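Local coordinates for peptidase M3B, oligoendopeptidase F (Enterococcus faecium, PDB 2QR4), which probably cleaves short peptides as a zinc-dependent endopeptidase of the M3 family, at residues A212-N223 against M449-T460; I398-E409 against F509-L520. All blocks are in the same frame, centred on the assembly; numbering follows the deposited sequence.

Contact 1. Residues A212-N223 against M449-T460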
loop_
_atom_site.group_PDB
_atom_site.type_symbol
_atom_site.label_atom_id
_atom_site.label_comp_id
_atom_site.label_asym_id
_atom_site.label_seq_id
_atom_site.Cartn_x
_atom_site.Cartn_y
_atom_site.Cartn_z
ATOM N N ALA A 212 -1.798 10.235 -1.954
ATOM C CA ALA A 212 -2.243 9.964 -3.323
ATOM C C ALA A 212 -1.887 8.528 -3.689
ATOM O O ALA A 212 -2.666 7.816 -4.310
ATOM C CB ALA A 212 -1.585 10.924 -4.303
ATOM N N SER A 213 -0.687 8.130 -3.302
ATOM C CA SER A 213 -0.194 6.798 -3.530
ATOM C C SER A 213 -1.072 5.771 -2.810
ATOM O O SER A 213 -1.520 4.806 -3.423
ATOM C CB SER A 213 1.270 6.707 -3.069
ATOM O OG SER A 213 1.777 5.388 -3.210
ATOM N N THR A 214 -1.340 5.977 -1.524
ATOM C CA THR A 214 -2.168 4.994 -0.771
ATOM C C THR A 214 -3.593 4.945 -1.302
ATOM O O THR A 214 -4.145 3.869 -1.501
ATOM C CB THR A 214 -2.178 5.229 0.773
ATOM O OG1 THR A 214 -2.505 6.598 1.070
ATOM C CG2 THR A 214 -0.812 4.911 1.371
ATOM N N LEU A 215 -4.172 6.112 -1.580
ATOM C CA LEU A 215 -5.565 6.173 -2.034
ATOM C C LEU A 215 -5.688 5.683 -3.471
ATOM O O LEU A 215 -6.555 4.874 -3.786
ATOM C CB LEU A 215 -6.132 7.583 -1.884
ATOM C CG LEU A 215 -7.582 7.788 -2.317
ATOM C CD1 LEU A 215 -8.544 6.780 -1.625
ATOM C CD2 LEU A 215 -8.010 9.232 -2.081
ATOM N N GLY A 216 -4.798 6.171 -4.330
ATOM C CA GLY A 216 -4.634 5.642 -5.684
ATOM C C GLY A 216 -4.562 4.120 -5.781
ATOM O O GLY A 216 -5.236 3.505 -6.615
ATOM N N THR A 217 -3.753 3.499 -4.928
ATOM C CA THR A 217 -3.667 2.037 -4.911
ATOM C C THR A 217 -5.026 1.404 -4.570
ATOM O O THR A 217 -5.456 0.426 -5.192
ATOM C CB THR A 217 -2.618 1.575 -3.907
ATOM O OG1 THR A 217 -1.347 2.156 -4.243
ATOM C CG2 THR A 217 -2.515 0.065 -3.929
ATOM N N HIS A 218 -5.700 1.988 -3.584
ATOM C CA HIS A 218 -6.991 1.491 -3.118
ATOM C C HIS A 218 -7.979 1.530 -4.260
ATOM O O HIS A 218 -8.709 0.568 -4.496
ATOM C CB HIS A 218 -7.526 2.367 -1.966
ATOM C CG HIS A 218 -8.772 1.840 -1.342
ATOM N ND1 HIS A 218 -8.785 0.688 -0.578
ATOM C CD2 HIS A 218 -10.043 2.306 -1.349
ATOM C CE1 HIS A 218 -10.015 0.466 -0.146
ATOM N NE2 HIS A 218 -10.797 1.430 -0.601
ATOM N N ILE A 219 -7.991 2.660 -4.964
ATOM C CA ILE A 219 -8.872 2.865 -6.114
ATOM C C ILE A 219 -8.559 1.902 -7.269
ATOM O O ILE A 219 -9.463 1.273 -7.825
ATOM C CB ILE A 219 -8.831 4.334 -6.540
ATOM C CG1 ILE A 219 -9.694 5.151 -5.566
ATOM C CG2 ILE A 219 -9.305 4.503 -7.954
ATOM C CD1 ILE A 219 -9.353 6.582 -5.588
ATOM N N LYS A 220 -7.274 1.748 -7.583
ATOM C CA LYS A 220 -6.828 0.745 -8.540
ATOM C C LYS A 220 -7.352 -0.664 -8.245
ATOM O O LYS A 220 -7.755 -1.379 -9.159
ATOM C CB LYS A 220 -5.296 0.726 -8.628
ATOM C CG LYS A 220 -4.784 1.537 -9.768
ATOM C CD LYS A 220 -3.259 1.694 -9.767
ATOM C CE LYS A 220 -2.867 2.873 -10.641
ATOM N NZ LYS A 220 -3.810 2.957 -11.825
ATOM N N GLY A 221 -7.345 -1.062 -6.977
ATOM C CA GLY A 221 -7.842 -2.398 -6.585
ATOM C C GLY A 221 -9.322 -2.592 -6.857
ATOM O O GLY A 221 -9.730 -3.667 -7.320
ATOM N N HIS A 222 -10.131 -1.559 -6.575
ATOM C CA HIS A 222 -11.561 -1.595 -6.909
ATOM C C HIS A 222 -11.792 -1.761 -8.410
ATOM O O HIS A 222 -12.646 -2.534 -8.838
ATOM C CB HIS A 222 -12.271 -0.320 -6.457
ATOM C CG HIS A 222 -12.354 -0.168 -4.976
ATOM N ND1 HIS A 222 -12.628 1.040 -4.370
ATOM C CD2 HIS A 222 -12.184 -1.067 -3.976
ATOM C CE1 HIS A 222 -12.630 0.876 -3.060
ATOM N NE2 HIS A 222 -12.368 -0.393 -2.795
ATOM N N ASN A 223 -11.031 -1.021 -9.202
ATOM C CA ASN A 223 -11.165 -1.098 -10.646
ATOM C C ASN A 223 -10.741 -2.452 -11.193
ATOM O O ASN A 223 -11.423 -3.037 -12.035
ATOM C CB ASN A 223 -10.433 0.071 -11.335
ATOM C CG ASN A 223 -11.293 1.339 -11.353
ATOM O OD1 ASN A 223 -12.522 1.248 -11.309
ATOM N ND2 ASN A 223 -10.659 2.514 -11.415
HETATM N N MSE A 449 -12.729 9.899 -9.009
HETATM C CA MSE A 449 -11.448 9.202 -8.905
HETATM C C MSE A 449 -11.458 7.831 -9.579
HETATM O O MSE A 449 -10.493 7.471 -10.244
HETATM C CB MSE A 449 -11.023 9.036 -7.440
HETATM C CG MSE A 449 -10.453 10.292 -6.819
HETATM SE SE MSE A 449 -9.768 9.952 -5.005
HETATM C CE MSE A 449 -11.451 9.459 -4.106
ATOM N N HIS A 450 -12.526 7.053 -9.387
ATOM C CA HIS A 450 -12.602 5.735 -10.013
ATOM C C HIS A 450 -12.689 5.820 -11.540
ATOM O O HIS A 450 -11.975 5.107 -12.247
ATOM C CB HIS A 450 -13.779 4.921 -9.488
ATOM C CG HIS A 450 -13.649 4.509 -8.057
ATOM N ND1 HIS A 450 -13.203 3.261 -7.683
ATOM C CD2 HIS A 450 -13.934 5.166 -6.909
ATOM C CE1 HIS A 450 -13.198 3.173 -6.365
ATOM N NE2 HIS A 450 -13.640 4.315 -5.872
ATOM N N THR A 451 -13.577 6.673 -12.042
ATOM C CA THR A 451 -13.759 6.801 -13.494
ATOM C C THR A 451 -12.512 7.333 -14.190
ATOM O O THR A 451 -12.171 6.877 -15.271
ATOM C CB THR A 451 -14.969 7.674 -13.847
ATOM O OG1 THR A 451 -14.869 8.918 -13.135
ATOM C CG2 THR A 451 -16.253 6.946 -13.437
ATOM N N GLU A 452 -11.833 8.283 -13.548
ATOM C CA GLU A 452 -10.584 8.833 -14.067
ATOM C C GLU A 452 -9.488 7.785 -14.144
ATOM O O GLU A 452 -8.864 7.603 -15.189
ATOM C CB GLU A 452 -10.135 10.013 -13.215
ATOM C CG GLU A 452 -10.975 11.269 -13.460
ATOM C CD GLU A 452 -10.861 11.790 -14.900
ATOM O OE1 GLU A 452 -9.861 12.471 -15.211
ATOM O OE2 GLU A 452 -11.772 11.533 -15.718
ATOM N N ASP A 453 -9.267 7.077 -13.043
ATOM C CA ASP A 453 -8.287 5.992 -13.017
ATOM C C ASP A 453 -8.602 4.891 -14.035
ATOM O O ASP A 453 -7.710 4.325 -14.659
ATOM C CB ASP A 453 -8.188 5.379 -11.614
ATOM C CG ASP A 453 -7.313 4.144 -11.590
ATOM O OD1 ASP A 453 -6.084 4.281 -11.447
ATOM O OD2 ASP A 453 -7.855 3.031 -11.725
ATOM N N GLU A 454 -9.874 4.576 -14.194
ATOM C CA GLU A 454 -10.246 3.539 -15.134
ATOM C C GLU A 454 -9.905 3.969 -16.562
ATOM O O GLU A 454 -9.426 3.160 -17.346
ATOM C CB GLU A 454 -11.713 3.131 -14.941
ATOM C CG GLU A 454 -12.574 3.132 -16.186
ATOM C CD GLU A 454 -13.868 3.935 -15.974
ATOM O OE1 GLU A 454 -13.978 5.044 -16.559
ATOM O OE2 GLU A 454 -14.757 3.469 -15.206
ATOM N N LYS A 455 -10.122 5.242 -16.888
ATOM C CA LYS A 455 -9.726 5.781 -18.200
ATOM C C LYS A 455 -8.207 5.877 -18.349
ATOM O O LYS A 455 -7.704 6.238 -19.395
ATOM C CB LYS A 455 -10.347 7.165 -18.444
ATOM C CG LYS A 455 -11.874 7.189 -18.494
ATOM C CD LYS A 455 -12.405 8.543 -18.966
ATOM C CE LYS A 455 -11.684 9.682 -18.262
ATOM N NZ LYS A 455 -12.056 11.037 -18.768
ATOM N N GLY A 456 -7.467 5.567 -17.299
ATOM C CA GLY A 456 -6.013 5.629 -17.386
ATOM C C GLY A 456 -5.396 6.991 -17.090
ATOM O O GLY A 456 -4.234 7.228 -17.422
ATOM N N VAL A 457 -6.146 7.907 -16.477
ATOM C CA VAL A 457 -5.507 9.160 -16.115
ATOM C C VAL A 457 -4.880 9.116 -14.727
ATOM O O VAL A 457 -5.548 8.826 -13.741
ATOM C CB VAL A 457 -6.371 10.434 -16.386
ATOM C CG1 VAL A 457 -7.715 10.089 -16.950
ATOM C CG2 VAL A 457 -6.445 11.327 -15.170
ATOM N N PRO A 458 -3.575 9.406 -14.657
ATOM C CA PRO A 458 -2.852 9.309 -13.399
ATOM C C PRO A 458 -3.447 10.197 -12.308
ATOM O O PRO A 458 -3.672 11.400 -12.495
ATOM C CB PRO A 458 -1.450 9.804 -13.762
ATOM C CG PRO A 458 -1.347 9.575 -15.237
ATOM C CD PRO A 458 -2.713 9.887 -15.746
ATOM N N LEU A 459 -3.677 9.587 -11.166
ATOM C CA LEU A 459 -4.163 10.278 -10.001
ATOM C C LEU A 459 -3.014 10.828 -9.165
ATOM O O LEU A 459 -2.847 10.444 -8.017
ATOM C CB LEU A 459 -4.980 9.302 -9.174
ATOM C CG LEU A 459 -6.496 9.307 -9.397
ATOM C CD1 LEU A 459 -6.884 9.663 -10.804
ATOM C CD2 LEU A 459 -7.118 7.994 -8.988
ATOM N N THR A 460 -2.233 11.745 -9.720
ATOM C CA THR A 460 -1.188 12.403 -8.925
ATOM C C THR A 460 -1.814 13.329 -7.866
ATOM O O THR A 460 -2.958 13.786 -8.024
ATOM C CB THR A 460 -0.304 13.260 -9.836
ATOM O OG1 THR A 460 -1.112 14.290 -10.418
ATOM C CG2 THR A 460 0.313 12.409 -10.963
#
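Asp453 reaches helix 208-228 through both of its carboxylate oxygens, and it carries most of the polar part of this contact. Asp453 OD1 takes Lys220 NZ at 2.7 Å on its syn lone pair, in a salt bridge. Asp453 OD2 offers its anti lone pair to Asn223 ND2 at 2.9 Å. The amide and carboxylate lie nearly coplanar, 10° apart, and the N-H points almost straight at its acceptor. Asn223 ND2 also donates to the backbone carbonyl of His450, 3.0 Å from ND2 to O, so one amide nitrogen ties a side chain and the backbone of the helix ending at Glu454. That carbonyl keeps its own helical bond to Glu454 N as well.

The apolar part centres on Ile219, whose two branches part: the CG1-CD1 arm goes to His450 and Met449, and CG2 goes the other way. Ile219 CG1 lies over one face of the His450 ring, a CH-pi contact 4.2 Å from the ring centroid. Ile219 CD1 meets the selenium of Met449, a selenomethionine, at 3.4 Å. CG2, anti to the backbone N, turns instead to Asp453 CB and Leu459 CD2. Leu215 CD2 touches the Met449 selenium at 3.5 Å, the two side chains crossing at about a right angle.

The histidines meet differently: the His222 and His450 rings sit rim to rim, planes only 8° apart, with neither over the other's face.

The short segment axes cross at -75°. Past Glu454 a Schellman motif at Gly456 ends the helix, and the chain comes back along Ala212 to Thr460, which N-caps helix 461-476 through Tyr463 N. Leu464 of that helix backs Ala212, Met449 and Leu459, helix 143-160 packs on Thr214 and His218, and the second subunit meets the Ser213, Thr217 and Lys220 side.

Contact 2. Residues I398-E409 against F509-L520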
loop_
_atom_site.group_PDB
_atom_site.type_symbol
_atom_site.label_atom_id
_atom_site.label_comp_id
_atom_site.label_asym_id
_atom_site.label_seq_id
_atom_site.Cartn_x
_atom_site.Cartn_y
_atom_site.Cartn_z
ATOM N N ILE A 398 -32.206 5.955 9.312
ATOM C CA ILE A 398 -33.438 6.585 8.865
ATOM C C ILE A 398 -34.431 6.735 10.006
ATOM O O ILE A 398 -35.092 7.766 10.119
ATOM C CB ILE A 398 -34.095 5.786 7.724
ATOM C CG1 ILE A 398 -33.386 6.074 6.407
ATOM C CG2 ILE A 398 -35.562 6.141 7.596
ATOM C CD1 ILE A 398 -33.646 5.030 5.350
ATOM N N ALA A 399 -34.530 5.716 10.854
ATOM C CA ALA A 399 -35.506 5.728 11.948
ATOM C C ALA A 399 -35.152 6.790 12.976
ATOM O O ALA A 399 -36.006 7.255 13.724
ATOM C CB ALA A 399 -35.596 4.366 12.607
ATOM N N SER A 400 -33.881 7.165 12.989
ATOM C CA SER A 400 -33.365 8.169 13.893
ATOM C C SER A 400 -33.584 9.563 13.331
ATOM O O SER A 400 -34.126 10.439 14.008
ATOM C CB SER A 400 -31.867 7.935 14.119
ATOM O OG SER A 400 -31.668 6.849 15.008
ATOM N N THR A 401 -33.150 9.761 12.093
ATOM C CA THR A 401 -33.275 11.047 11.416
ATOM C C THR A 401 -34.745 11.425 11.249
ATOM O O THR A 401 -35.101 12.589 11.378
ATOM C CB THR A 401 -32.574 11.003 10.054
ATOM O OG1 THR A 401 -31.274 10.432 10.223
ATOM C CG2 THR A 401 -32.430 12.399 9.434
ATOM N N THR A 402 -35.599 10.438 10.984
ATOM C CA THR A 402 -37.012 10.704 10.793
ATOM C C THR A 402 -37.557 11.319 12.066
ATOM O O THR A 402 -38.309 12.296 12.020
ATOM C CB THR A 402 -37.796 9.417 10.462
ATOM O OG1 THR A 402 -37.232 8.800 9.306
ATOM C CG2 THR A 402 -39.258 9.721 10.179
ATOM N N ASN A 403 -37.175 10.742 13.203
ATOM C CA ASN A 403 -37.598 11.247 14.508
ATOM C C ASN A 403 -37.148 12.695 14.753
ATOM O O ASN A 403 -37.929 13.526 15.198
ATOM C CB ASN A 403 -37.100 10.318 15.618
ATOM C CG ASN A 403 -37.988 9.086 15.794
ATOM O OD1 ASN A 403 -38.963 8.896 15.071
ATOM N ND2 ASN A 403 -37.658 8.255 16.772
ATOM N N GLU A 404 -35.891 12.989 14.437
ATOM C CA GLU A 404 -35.363 14.344 14.533
ATOM C C GLU A 404 -36.171 15.302 13.654
ATOM O O GLU A 404 -36.514 16.426 14.068
ATOM C CB GLU A 404 -33.891 14.370 14.118
ATOM C CG GLU A 404 -32.895 14.174 15.260
ATOM C CD GLU A 404 -31.455 14.521 14.849
ATOM O OE1 GLU A 404 -31.046 14.151 13.723
ATOM O OE2 GLU A 404 -30.733 15.164 15.648
ATOM N N ASN A 405 -36.477 14.848 12.443
ATOM C CA ASN A 405 -37.323 15.613 11.528
ATOM C C ASN A 405 -38.658 15.956 12.156
ATOM O O ASN A 405 -39.143 17.081 12.025
ATOM C CB ASN A 405 -37.526 14.862 10.208
ATOM C CG ASN A 405 -36.298 14.945 9.302
ATOM O OD1 ASN A 405 -35.484 15.853 9.442
ATOM N ND2 ASN A 405 -36.161 13.995 8.379
ATOM N N ILE A 406 -39.233 14.985 12.859
ATOM C CA ILE A 406 -40.537 15.160 13.457
ATOM C C ILE A 406 -40.461 16.110 14.648
ATOM O O ILE A 406 -41.372 16.907 14.865
ATOM C CB ILE A 406 -41.156 13.803 13.829
ATOM C CG1 ILE A 406 -41.521 13.036 12.555
ATOM C CG2 ILE A 406 -42.401 13.983 14.688
ATOM C CD1 ILE A 406 -42.032 11.622 12.822
ATOM N N LEU A 407 -39.363 16.060 15.395
ATOM C CA LEU A 407 -39.164 17.010 16.501
ATOM C C LEU A 407 -38.896 18.432 16.005
ATOM O O LEU A 407 -39.403 19.398 16.576
ATOM C CB LEU A 407 -38.021 16.571 17.415
ATOM C CG LEU A 407 -37.498 17.703 18.304
ATOM C CD1 LEU A 407 -38.442 17.955 19.480
ATOM C CD2 LEU A 407 -36.094 17.411 18.784
ATOM N N THR A 408 -38.097 18.562 14.949
ATOM C CA THR A 408 -37.877 19.874 14.339
ATOM C C THR A 408 -39.187 20.526 13.909
ATOM O O THR A 408 -39.460 21.675 14.248
ATOM C CB THR A 408 -36.980 19.789 13.119
ATOM O OG1 THR A 408 -35.689 19.310 13.515
ATOM C CG2 THR A 408 -36.857 21.166 12.466
ATOM N N GLU A 409 -40.000 19.792 13.162
ATOM C CA GLU A 409 -41.274 20.329 12.726
ATOM C C GLU A 409 -42.117 20.706 13.927
ATOM O O GLU A 409 -42.734 21.773 13.948
ATOM C CB GLU A 409 -42.030 19.325 11.848
ATOM C CG GLU A 409 -43.411 19.811 11.386
ATOM C CD GLU A 409 -43.324 21.063 10.517
ATOM O OE1 GLU A 409 -42.300 21.245 9.834
ATOM O OE2 GLU A 409 -44.276 21.867 10.512
ATOM N N PHE A 509 -30.675 10.500 4.406
ATOM C CA PHE A 509 -31.188 11.742 4.972
ATOM C C PHE A 509 -32.410 12.224 4.196
ATOM O O PHE A 509 -33.424 12.609 4.782
ATOM C CB PHE A 509 -30.099 12.813 4.926
ATOM C CG PHE A 509 -30.538 14.155 5.451
ATOM C CD1 PHE A 509 -30.190 14.561 6.731
ATOM C CD2 PHE A 509 -31.287 15.014 4.659
ATOM C CE1 PHE A 509 -30.583 15.802 7.219
ATOM C CE2 PHE A 509 -31.687 16.254 5.139
ATOM C CZ PHE A 509 -31.329 16.652 6.416
ATOM N N SER A 510 -32.302 12.199 2.872
ATOM C CA SER A 510 -33.410 12.568 2.006
ATOM C C SER A 510 -34.596 11.638 2.215
ATOM O O SER A 510 -35.737 12.096 2.290
ATOM C CB SER A 510 -32.969 12.576 0.541
ATOM O OG SER A 510 -32.056 13.637 0.326
ATOM N N ALA A 511 -34.329 10.339 2.335
ATOM C CA ALA A 511 -35.406 9.388 2.585
ATOM C C ALA A 511 -36.067 9.718 3.912
ATOM O O ALA A 511 -37.298 9.807 4.003
ATOM C CB ALA A 511 -34.908 7.954 2.569
ATOM N N ALA A 512 -35.256 9.931 4.942
ATOM C CA ALA A 512 -35.836 10.269 6.222
ATOM C C ALA A 512 -36.756 11.488 6.049
ATOM O O ALA A 512 -37.891 11.497 6.537
ATOM C CB ALA A 512 -34.767 10.524 7.250
ATOM N N SER A 513 -36.280 12.498 5.328
ATOM C CA SER A 513 -37.083 13.702 5.092
ATOM C C SER A 513 -38.426 13.424 4.413
ATOM O O SER A 513 -39.444 13.983 4.807
ATOM C CB SER A 513 -36.300 14.749 4.300
ATOM O OG SER A 513 -37.132 15.863 4.020
ATOM N N ALA A 514 -38.418 12.556 3.404
ATOM C CA ALA A 514 -39.646 12.145 2.705
ATOM C C ALA A 514 -40.601 11.366 3.607
ATOM O O ALA A 514 -41.827 11.472 3.483
ATOM C CB ALA A 514 -39.303 11.304 1.480
ATOM N N LEU A 515 -40.037 10.567 4.504
ATOM C CA LEU A 515 -40.841 9.783 5.426
ATOM C C LEU A 515 -41.488 10.625 6.532
ATOM O O LEU A 515 -42.622 10.370 6.915
ATOM C CB LEU A 515 -40.010 8.644 6.018
ATOM C CG LEU A 515 -39.776 7.471 5.071
ATOM C CD1 LEU A 515 -38.839 6.463 5.705
ATOM C CD2 LEU A 515 -41.129 6.811 4.691
ATOM N N ALA A 516 -40.779 11.625 7.046
ATOM C CA ALA A 516 -41.352 12.494 8.076
ATOM C C ALA A 516 -42.468 13.354 7.492
ATOM O O ALA A 516 -43.478 13.621 8.163
ATOM C CB ALA A 516 -40.288 13.377 8.713
ATOM N N LYS A 517 -42.280 13.776 6.243
ATOM C CA LYS A 517 -43.247 14.636 5.564
ATOM C C LYS A 517 -44.538 13.882 5.240
ATOM O O LYS A 517 -45.618 14.459 5.279
ATOM C CB LYS A 517 -42.633 15.262 4.310
ATOM C CG LYS A 517 -43.372 16.498 3.784
ATOM C CD LYS A 517 -44.379 16.140 2.692
ATOM C CE LYS A 517 -43.684 15.553 1.467
ATOM N NZ LYS A 517 -44.548 15.590 0.258
ATOM N N LYS A 518 -44.432 12.589 4.952
ATOM C CA LYS A 518 -45.627 11.768 4.746
ATOM C C LYS A 518 -46.369 11.537 6.052
ATOM O O LYS A 518 -47.606 11.459 6.069
ATOM C CB LYS A 518 -45.283 10.414 4.112
ATOM C CG LYS A 518 -44.996 10.485 2.631
ATOM C CD LYS A 518 -44.683 9.119 2.044
ATOM C CE LYS A 518 -44.301 9.255 0.571
ATOM N NZ LYS A 518 -43.218 10.277 0.362
ATOM N N ILE A 519 -45.620 11.398 7.143
ATOM C CA ILE A 519 -46.250 11.169 8.431
ATOM C C ILE A 519 -46.892 12.466 8.920
ATOM O O ILE A 519 -48.079 12.485 9.272
ATOM C CB ILE A 519 -45.270 10.636 9.483
ATOM C CG1 ILE A 519 -44.747 9.264 9.081
ATOM C CG2 ILE A 519 -45.960 10.536 10.842
ATOM C CD1 ILE A 519 -43.431 8.907 9.744
ATOM N N LEU A 520 -46.125 13.555 8.906
ATOM C CA LEU A 520 -46.625 14.814 9.465
ATOM C C LEU A 520 -47.857 15.371 8.752
ATOM O O LEU A 520 -48.477 16.311 9.234
ATOM C CB LEU A 520 -45.531 15.873 9.514
ATOM C CG LEU A 520 -44.433 15.597 10.537
ATOM C CD1 LEU A 520 -43.170 16.330 10.163
ATOM C CD2 LEU A 520 -44.887 15.983 11.921
HETATM O O HOH W 1 -33.923 14.583 6.706
#
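Thr402 plugs into helix 503-520 among Ala512, Leu515, Ala516 and Ile519, and its side chain can be followed outward branch by branch. CB forks into OG1 and CG2. Thr402 OG1, beside the backbone N (chi1 -57°), lies 3.6 Å from Ala512 CB and turns its hydrogen back to the carbonyl of Ile398, one turn earlier; its polar need is met within its own helix. That carbonyl also accepts from Thr402 N, the two donors arriving from opposite faces of its plane. Thr402 CG2, the other tip, reaches the backbone of the facing helix, 4.0 Å from Ala516 N, and then the CD1 methyl of Ile519.

The fit is reciprocal: Ala512 is itself a knob among Ile398, Thr401, Thr402 and Asn405, its CB 3.6 Å from Thr401 CB. Asn405 presses CB on Ala516 CB at 3.5 Å, while its ND2 donates to a water at 2.9 Å. That water donates in turn to Phe509 O at 2.8 Å and sits over the centre of the Phe509 ring; no hydrogen bond joins the two segments directly, and this water supplies an indirect one. At the ends, Ile398 CG2 meets Leu515 CD1 at 3.8 Å, and Glu409 lays CB against Leu520 CD1 while its carboxylate pairs with Arg569.

With alanines at the crossing, the CA atoms of Thr402 and Ala512 come within 4.7 Å. The segments cross at -51° with knobs-into-holes packing, in the helical core of an M3-type peptidase. Next to it runs helix 361-379, where His369 and His373 belong to an HEXXH sequence, the zinc-binding signature of this family.

How the contacts relate
Contact 1 and contact 2 lie on opposite sides of the chain's centre, their centres 37 Å apart and their nearest atoms about 21 Å apart. They share no helix, yet helix 394-414 of contact 2 leads directly into helix 418-454 of contact 1, and their four segments alternate along the chain. Contact 1 is only partly buried and borders the second subunit, with a salt bridge and direct amide bonds on one flank of its apolar centre. Contact 2 is buried, untouched by the other chain, and has no direct hydrogen bond across; small side chains let its helices approach closely, beside the helix bearing the family's HEXXH sequence.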